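Local coordinates for ribosomal-protein-S5-alanine N-acetyltransferase (Vibrio fischeri, PDB 3IGR) that probably transfers an acetyl group from acetyl-CoA to the N-terminal alanine of ribosomal protein uS5, as a GNAT-family N-acetyltransferase of the RimJ subfamily, at residues I15-A20 / R54-V59; M134-P139 / E170-T175. One frame throughout, in Å; residues are numbered along the deposited sequence.

Contact 1: I15-A20 / R54-V59; sequences IKSSDA and RLLQLV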
ATOM      1  N   ILE A  15      -5.362  24.750   2.122  1.00  7.45           N
ATOM      2  CA  ILE A  15      -6.566  25.497   2.448  1.00  7.45           C
ATOM      3  C   ILE A  15      -6.379  26.976   2.092  1.00  8.33           C
ATOM      4  O   ILE A  15      -5.254  27.493   2.128  1.00  8.26           O
ATOM      5  CB  ILE A  15      -6.961  25.271   3.938  1.00  7.69           C
ATOM      6  CG1 ILE A  15      -8.447  25.566   4.177  1.00  6.87           C
ATOM      7  CG2 ILE A  15      -6.018  26.016   4.904  1.00  7.27           C
ATOM      8  CD1 ILE A  15      -8.915  25.271   5.590  1.00  5.98           C
ATOM      9  N   LYS A  16      -7.475  27.644   1.719  1.00  8.86           N
ATOM     10  CA  LYS A  16      -7.443  29.040   1.296  1.00  9.36           C
ATOM     11  C   LYS A  16      -8.471  29.876   2.057  1.00  9.57           C
ATOM     12  O   LYS A  16      -9.405  29.338   2.652  1.00  9.44           O
ATOM     13  CB  LYS A  16      -7.715  29.161  -0.211  1.00  9.57           C
ATOM     14  CG  LYS A  16      -6.621  28.609  -1.115  1.00 11.59           C
ATOM     15  CD  LYS A  16      -6.756  29.105  -2.549  1.00 13.42           C
ATOM     16  CE  LYS A  16      -7.644  28.181  -3.371  1.00 15.16           C
ATOM     17  NZ  LYS A  16      -7.123  27.964  -4.760  1.00 15.46           N
ATOM     18  N   SER A  17      -8.302  31.194   2.012  1.00  9.76           N
ATOM     19  CA  SER A  17      -9.269  32.119   2.599  1.00 10.38           C
ATOM     20  C   SER A  17     -10.710  31.805   2.182  1.00 10.44           C
ATOM     21  O   SER A  17     -11.606  31.802   3.027  1.00 10.64           O
ATOM     22  CB  SER A  17      -8.909  33.567   2.251  1.00 10.35           C
ATOM     23  OG  SER A  17      -7.688  33.951   2.866  1.00 12.32           O
ATOM     24  N   SER A  18     -10.922  31.514   0.894  1.00 10.39           N
ATOM     25  CA  SER A  18     -12.262  31.225   0.359  1.00 10.28           C
ATOM     26  C   SER A  18     -12.940  29.980   0.950  1.00 10.18           C
ATOM     27  O   SER A  18     -14.146  29.786   0.765  1.00  9.63           O
ATOM     28  CB  SER A  18     -12.218  31.123  -1.172  1.00 10.31           C
ATOM     29  OG  SER A  18     -11.139  30.291  -1.599  1.00 10.80           O
ATOM     30  N   ASP A  19     -12.167  29.141   1.643  1.00 10.26           N
ATOM     31  CA  ASP A  19     -12.676  27.912   2.275  1.00 10.67           C
ATOM     32  C   ASP A  19     -13.355  28.094   3.647  1.00 11.23           C
ATOM     33  O   ASP A  19     -13.703  27.103   4.305  1.00 11.59           O
ATOM     34  CB  ASP A  19     -11.547  26.893   2.449  1.00 10.33           C
ATOM     35  CG  ASP A  19     -11.047  26.332   1.145  1.00 10.34           C
ATOM     36  OD1 ASP A  19     -11.861  26.121   0.218  1.00 11.18           O
ATOM     37  OD2 ASP A  19      -9.825  26.078   1.051  1.00  9.34           O
ATOM     38  N   ALA A  20     -13.531  29.342   4.086  1.00 11.49           N
ATOM     39  CA  ALA A  20     -13.984  29.624   5.457  1.00 11.52           C
ATOM     40  C   ALA A  20     -15.270  28.890   5.824  1.00 11.46           C
ATOM     41  O   ALA A  20     -15.356  28.291   6.895  1.00 10.67           O
ATOM     42  CB  ALA A  20     -14.137  31.139   5.685  1.00 11.49           C
ATOM     43  N   ARG A  54      -8.617  32.388  11.621  1.00  9.43           N
ATOM     44  CA  ARG A  54      -7.730  31.238  11.615  1.00  9.25           C
ATOM     45  C   ARG A  54      -7.004  31.131  10.269  1.00  9.09           C
ATOM     46  O   ARG A  54      -5.805  30.883  10.223  1.00  8.88           O
ATOM     47  CB  ARG A  54      -8.562  29.990  11.892  1.00  9.00           C
ATOM     48  CG  ARG A  54      -7.827  28.841  12.496  1.00 10.42           C
ATOM     49  CD  ARG A  54      -8.809  27.942  13.231  1.00 12.02           C
ATOM     50  NE  ARG A  54      -8.118  26.819  13.845  1.00 13.12           N
ATOM     51  CZ  ARG A  54      -7.751  26.758  15.122  1.00 13.90           C
ATOM     52  NH1 ARG A  54      -8.026  27.754  15.958  1.00 14.02           N
ATOM     53  NH2 ARG A  54      -7.117  25.685  15.567  1.00 13.90           N
ATOM     54  N   LEU A  55      -7.740  31.361   9.180  1.00  8.92           N
ATOM     55  CA  LEU A  55      -7.176  31.285   7.833  1.00  8.93           C
ATOM     56  C   LEU A  55      -6.185  32.405   7.535  1.00  8.85           C
ATOM     57  O   LEU A  55      -5.175  32.175   6.868  1.00  8.71           O
ATOM     58  CB  LEU A  55      -8.279  31.222   6.777  1.00  8.79           C
ATOM     59  CG  LEU A  55      -9.039  29.894   6.808  1.00  8.38           C
ATOM     60  CD1 LEU A  55     -10.418  30.043   6.192  1.00  9.39           C
ATOM     61  CD2 LEU A  55      -8.248  28.809   6.113  1.00  8.72           C
ATOM     62  N   LEU A  56      -6.449  33.598   8.067  1.00  8.56           N
ATOM     63  CA  LEU A  56      -5.508  34.709   7.943  1.00  8.68           C
ATOM     64  C   LEU A  56      -4.158  34.375   8.590  1.00  8.80           C
ATOM     65  O   LEU A  56      -3.102  34.712   8.047  1.00  9.10           O
ATOM     66  CB  LEU A  56      -6.115  36.009   8.488  1.00  8.85           C
ATOM     67  CG  LEU A  56      -7.023  36.841   7.559  1.00  9.05           C
ATOM     68  CD1 LEU A  56      -7.739  36.019   6.463  1.00 10.21           C
ATOM     69  CD2 LEU A  56      -8.028  37.616   8.377  1.00  8.38           C
ATOM     70  N   GLN A  57      -4.194  33.664   9.716  1.00  8.68           N
ATOM     71  CA  GLN A  57      -2.975  33.180  10.359  1.00  8.62           C
ATOM     72  C   GLN A  57      -2.283  32.063   9.560  1.00  8.54           C
ATOM     73  O   GLN A  57      -1.065  32.087   9.384  1.00  8.28           O
ATOM     74  CB  GLN A  57      -3.260  32.728  11.797  1.00  8.87           C
ATOM     75  CG  GLN A  57      -3.197  33.858  12.812  1.00  9.90           C
ATOM     76  CD  GLN A  57      -3.753  33.469  14.165  1.00 11.13           C
ATOM     77  OE1 GLN A  57      -4.957  33.266  14.317  1.00 12.13           O
ATOM     78  NE2 GLN A  57      -2.879  33.384  15.167  1.00 10.66           N
ATOM     79  N   LEU A  58      -3.069  31.101   9.080  1.00  8.34           N
ATOM     80  CA  LEU A  58      -2.549  29.984   8.284  1.00  8.07           C
ATOM     81  C   LEU A  58      -1.945  30.422   6.955  1.00  8.15           C
ATOM     82  O   LEU A  58      -0.846  30.000   6.605  1.00  8.17           O
ATOM     83  CB  LEU A  58      -3.636  28.947   8.031  1.00  7.71           C
ATOM     84  CG  LEU A  58      -4.046  28.058   9.192  1.00  7.32           C
ATOM     85  CD1 LEU A  58      -5.248  27.270   8.763  1.00  7.06           C
ATOM     86  CD2 LEU A  58      -2.919  27.130   9.638  1.00  6.44           C
ATOM     87  N   VAL A  59      -2.669  31.263   6.221  1.00  8.58           N
ATOM     88  CA  VAL A  59      -2.174  31.836   4.975  1.00  8.99           C
ATOM     89  C   VAL A  59      -0.790  32.443   5.210  1.00  9.26           C
ATOM     90  O   VAL A  59       0.102  32.331   4.357  1.00  9.59           O
ATOM     91  CB  VAL A  59      -3.179  32.868   4.396  1.00  9.27           C
ATOM     92  CG1 VAL A  59      -2.515  33.850   3.423  1.00  9.45           C
ATOM     93  CG2 VAL A  59      -4.340  32.144   3.728  1.00  9.24           C
TER
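Leu55 and Ile15 meet through their first torsions: CG of Leu55 lies anti to the carbonyl carbon (chi1 -69°), while CG1 of Ile15 is anti to the backbone N (chi1 -158°). The first carries the forked end of Leu55 out from helix 48-63 toward the loop. The isoleucine chain stays straight to CD1. The two side chains cross at about a right angle. Leu55 CD2 touches Ile15 CD1 at 3.6 Å and also lies near CG1 and CG2 of the same isoleucine. The other branch of Leu55 reaches further along the loop. Its CD1 packs on Ala20, 3.7 Å from Ala20 CA and 3.9 Å from Ala20 CB. Lys16 O sits beside both branches, 3.7 Å from Leu55 CD2. One turn on, Leu58 CD1 approaches Ile15 CG2 at 4.1 Å. At the outer margin, Ser17 OG lies 3.9 Å from Val59 CG2, with Leu56 CD1 also nearby.

Polar bonds within the loop hold the turn together. Lys16 N donates to Asp19 OD2 at 2.9 Å, on the anti side of the carboxylate and tilted out of its plane. Asp19 N returns a backbone bond to Lys16 O. Asp19 OD2 also forms a salt bridge with Arg13. Ile15 and Leu58 both pack on Tyr69 of strand 68-74, so the contact rests against the sheet.

This is apolar packing of a loop and a 3-10 turn on a helix of the GNAT domain. No hydrogen bond crosses it. Its cohesion therefore comes from van der Waals contact centred on Leu55, while polar bonds within the loop probably help to set its shape.

Contact 2: M134-P139 / E170-T175; sequences MAAYIP and EDHILT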
HETATM    1  N   MSE A 134       6.361  13.377  12.610  1.00  6.58           N
HETATM    2  CA  MSE A 134       5.874  12.742  13.806  0.50  6.37           C
HETATM    3  C   MSE A 134       4.348  12.617  13.792  1.00  5.96           C
HETATM    4  O   MSE A 134       3.673  13.490  13.385  1.00  4.88           O
HETATM    5  CB  MSE A 134       6.285  13.552  15.035  0.50  6.28           C
HETATM    6  CG  MSE A 134       7.733  13.416  15.477  0.50  7.26           C
HETATM    7 SE   MSE A 134       8.443  14.730  16.788  0.50 11.92          SE
HETATM    8  CE  MSE A 134       7.550  16.290  16.238  0.50  8.66           C
ATOM      9  N   ALA A 135       3.844  11.506  14.269  1.00  5.55           N
ATOM     10  CA  ALA A 135       2.414  11.269  14.437  1.00  6.43           C
ATOM     11  C   ALA A 135       2.231  10.508  15.736  1.00  7.35           C
ATOM     12  O   ALA A 135       3.101   9.705  16.110  1.00  7.65           O
ATOM     13  CB  ALA A 135       1.842  10.456  13.273  1.00  5.77           C
ATOM     14  N   ALA A 136       1.126  10.790  16.428  1.00  6.95           N
ATOM     15  CA  ALA A 136       0.796  10.169  17.701  1.00  7.75           C
ATOM     16  C   ALA A 136      -0.693   9.805  17.683  1.00  8.61           C
ATOM     17  O   ALA A 136      -1.519  10.584  17.214  1.00  8.44           O
ATOM     18  CB  ALA A 136       1.074  11.126  18.835  1.00  7.24           C
ATOM     19  N   TYR A 137      -1.029   8.631  18.197  1.00  9.12           N
ATOM     20  CA  TYR A 137      -2.410   8.147  18.144  1.00  9.45           C
ATOM     21  C   TYR A 137      -2.777   7.383  19.406  1.00  9.96           C
ATOM     22  O   TYR A 137      -1.925   6.713  20.019  1.00  8.74           O
ATOM     23  CB  TYR A 137      -2.638   7.285  16.893  1.00  9.45           C
ATOM     24  CG  TYR A 137      -1.916   5.950  16.871  1.00  9.47           C
ATOM     25  CD1 TYR A 137      -2.546   4.787  17.337  1.00 10.54           C
ATOM     26  CD2 TYR A 137      -0.617   5.837  16.353  1.00  8.78           C
ATOM     27  CE1 TYR A 137      -1.909   3.552  17.300  1.00  8.91           C
ATOM     28  CE2 TYR A 137       0.037   4.594  16.307  1.00 11.40           C
ATOM     29  CZ  TYR A 137      -0.611   3.467  16.780  1.00 11.05           C
ATOM     30  OH  TYR A 137       0.030   2.256  16.759  1.00 10.06           O
ATOM     31  N   ILE A 138      -4.047   7.487  19.792  1.00 10.62           N
ATOM     32  CA  ILE A 138      -4.563   6.733  20.929  1.00 10.50           C
ATOM     33  C   ILE A 138      -4.573   5.236  20.520  1.00 10.40           C
ATOM     34  O   ILE A 138      -5.077   4.897  19.445  1.00  9.08           O
ATOM     35  CB  ILE A 138      -5.995   7.211  21.323  1.00 11.12           C
ATOM     36  CG1 ILE A 138      -5.979   8.667  21.810  1.00 12.39           C
ATOM     37  CG2 ILE A 138      -6.612   6.279  22.402  1.00 12.44           C
ATOM     38  CD1 ILE A 138      -7.330   9.416  21.660  1.00 14.16           C
ATOM     39  N   PRO A 139      -4.027   4.344  21.368  1.00 10.16           N
ATOM     40  CA  PRO A 139      -3.892   2.949  20.927  1.00 10.31           C
ATOM     41  C   PRO A 139      -5.184   2.314  20.408  1.00 10.49           C
ATOM     42  O   PRO A 139      -5.121   1.492  19.500  1.00 10.57           O
ATOM     43  CB  PRO A 139      -3.401   2.207  22.185  1.00 10.65           C
ATOM     44  CG  PRO A 139      -2.762   3.241  23.017  1.00 10.84           C
ATOM     45  CD  PRO A 139      -3.491   4.548  22.725  1.00 10.26           C
ATOM     46  N   GLU A 170      -5.196  10.819  27.787  1.00 10.93           N
ATOM     47  CA  GLU A 170      -5.180   9.614  26.956  1.00 11.85           C
ATOM     48  C   GLU A 170      -3.748   9.235  26.573  1.00 11.73           C
ATOM     49  O   GLU A 170      -2.978  10.083  26.134  1.00 12.18           O
ATOM     50  CB  GLU A 170      -6.052   9.817  25.705  1.00 11.87           C
ATOM     51  CG  GLU A 170      -7.559   9.933  26.010  1.00 12.08           C
ATOM     52  CD  GLU A 170      -8.219   8.583  26.227  1.00 14.22           C
ATOM     53  OE1 GLU A 170      -7.551   7.547  26.055  1.00 14.03           O
ATOM     54  OE2 GLU A 170      -9.422   8.547  26.567  1.00 16.94           O
ATOM     55  N   ASP A 171      -3.384   7.988  26.830  1.00 11.76           N
ATOM     56  CA  ASP A 171      -2.134   7.412  26.355  1.00 11.51           C
ATOM     57  C   ASP A 171      -2.058   7.570  24.814  1.00 12.08           C
ATOM     58  O   ASP A 171      -3.087   7.517  24.128  1.00 11.52           O
ATOM     59  CB  ASP A 171      -2.056   5.910  26.734  1.00 11.67           C
ATOM     60  CG  ASP A 171      -2.000   5.656  28.255  1.00 12.00           C
ATOM     61  OD1 ASP A 171      -1.913   6.608  29.057  1.00 14.17           O
ATOM     62  OD2 ASP A 171      -2.016   4.474  28.662  1.00 10.95           O
ATOM     63  N   HIS A 172      -0.853   7.796  24.277  1.00 11.57           N
ATOM     64  CA  HIS A 172      -0.651   7.837  22.830  1.00 12.13           C
ATOM     65  C   HIS A 172       0.590   7.086  22.432  1.00 12.72           C
ATOM     66  O   HIS A 172       1.622   7.176  23.120  1.00 12.86           O
ATOM     67  CB  HIS A 172      -0.456   9.269  22.340  1.00 12.28           C
ATOM     68  CG  HIS A 172      -1.721  10.059  22.262  1.00 12.56           C
ATOM     69  ND1 HIS A 172      -2.157  10.647  21.098  1.00 13.24           N
ATOM     70  CD2 HIS A 172      -2.627  10.383  23.211  1.00 12.57           C
ATOM     71  CE1 HIS A 172      -3.279  11.303  21.328  1.00 13.85           C
ATOM     72  NE2 HIS A 172      -3.582  11.166  22.607  1.00 14.88           N
ATOM     73  N   ILE A 173       0.496   6.372  21.312  1.00 12.00           N
ATOM     74  CA  ILE A 173       1.653   5.761  20.679  1.00 12.03           C
ATOM     75  C   ILE A 173       2.412   6.835  19.921  1.00 11.77           C
ATOM     76  O   ILE A 173       1.808   7.617  19.202  1.00 13.10           O
ATOM     77  CB  ILE A 173       1.239   4.620  19.701  1.00 11.56           C
ATOM     78  CG1 ILE A 173       0.360   3.578  20.409  1.00 12.51           C
ATOM     79  CG2 ILE A 173       2.461   3.981  19.074  1.00 10.78           C
ATOM     80  CD1 ILE A 173       1.028   2.863  21.579  1.00 14.64           C
ATOM     81  N   LEU A 174       3.723   6.896  20.091  1.00 11.93           N
ATOM     82  CA  LEU A 174       4.523   7.860  19.334  1.00 12.67           C
ATOM     83  C   LEU A 174       5.125   7.148  18.132  1.00 12.44           C
ATOM     84  O   LEU A 174       5.710   6.068  18.263  1.00 12.29           O
ATOM     85  CB  LEU A 174       5.637   8.476  20.200  1.00 12.78           C
ATOM     86  CG  LEU A 174       5.229   8.962  21.605  1.00 13.77           C
ATOM     87  CD1 LEU A 174       6.437   9.241  22.470  1.00 14.31           C
ATOM     88  CD2 LEU A 174       4.335  10.176  21.504  1.00 14.58           C
ATOM     89  N   THR A 175       4.972   7.747  16.964  1.00 12.20           N
ATOM     90  CA  THR A 175       5.505   7.159  15.738  1.00 13.10           C
ATOM     91  C   THR A 175       6.174   8.219  14.885  1.00 12.94           C
ATOM     92  O   THR A 175       5.920   9.431  15.050  1.00 12.38           O
ATOM     93  CB  THR A 175       4.403   6.439  14.890  1.00 13.70           C
ATOM     94  OG1 THR A 175       3.600   7.409  14.194  1.00 14.63           O
ATOM     95  CG2 THR A 175       3.511   5.570  15.751  1.00 13.68           C
TER
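Tyr137 and Ile173 lie side by side and point the same way from neighbouring strands. The tyrosine CG sits between the backbone N and the carbonyl carbon (chi1 68°), which leans the ring over its partner. Ile173 CB meets one ring face, 3.8 Å from the centroid of Tyr137, in a CH-pi contact. The Thr175 side chain crosses that of Tyr137 at about a right angle and puts CG2 at the ring edge, 3.7 Å from Tyr137 CE2. Helix 142-150 also packs on Tyr137.

A second CH-pi contact lies further along. Ile138 CG1 is over one face of the His172 ring, 3.9 Å from its centroid. The edge of that ring faces Ala136 C. The ring of Tyr162 also meets it, the planes about 55° apart. Pro139 CG reaches Ile173 CD1 at 4.1 Å.

Tyr137 and Ile173 form an antiparallel hydrogen-bonded pair, with Ile173 N to Tyr137 O at 2.8 Å. Ala135 and Thr175 form another. Ala135 N donates to Thr175 O, and Ala135 O accepts twice: Thr175 N lies nearly in line with the C=O bond, at 2.8 Å, and Thr175 OG1 comes from above the carbonyl plane at 3.0 Å.

The ladder fixes strand 168-178, which lies between strands 132-137 and 154-162, antiparallel to both, as in the C-terminal part of the GNAT fold. The threonine hydroxyl adds a third bond to its pair. His172 ND1 and NE2 are buried without a partner in the model, so the imidazole probably contributes mainly through its ring surface.

From the N terminus, the chain leaves strand 10-14 and enters contact 1. That contact closes a span of 33 residues holding most of helix 20-29, helix 31-34 and the start of helix 48-63, and ties the turn before helix 20-29 to helix 48-63. The chain then runs through strands 68-74, 79-90 and 96-103 and helix 112-126. Contact 2 opens at strand 132-137 and closes on strand 168-178, enclosing helix 142-150 and strands 154-162 and 164-165. The two contacts follow in series and neither nest nor cross. The centres of contact 1 and contact 2 are about 28 Å apart, on opposite sides of the chain's centre. Contact 1 joins loop to helix; contact 2 joins strand to strand within the sheet.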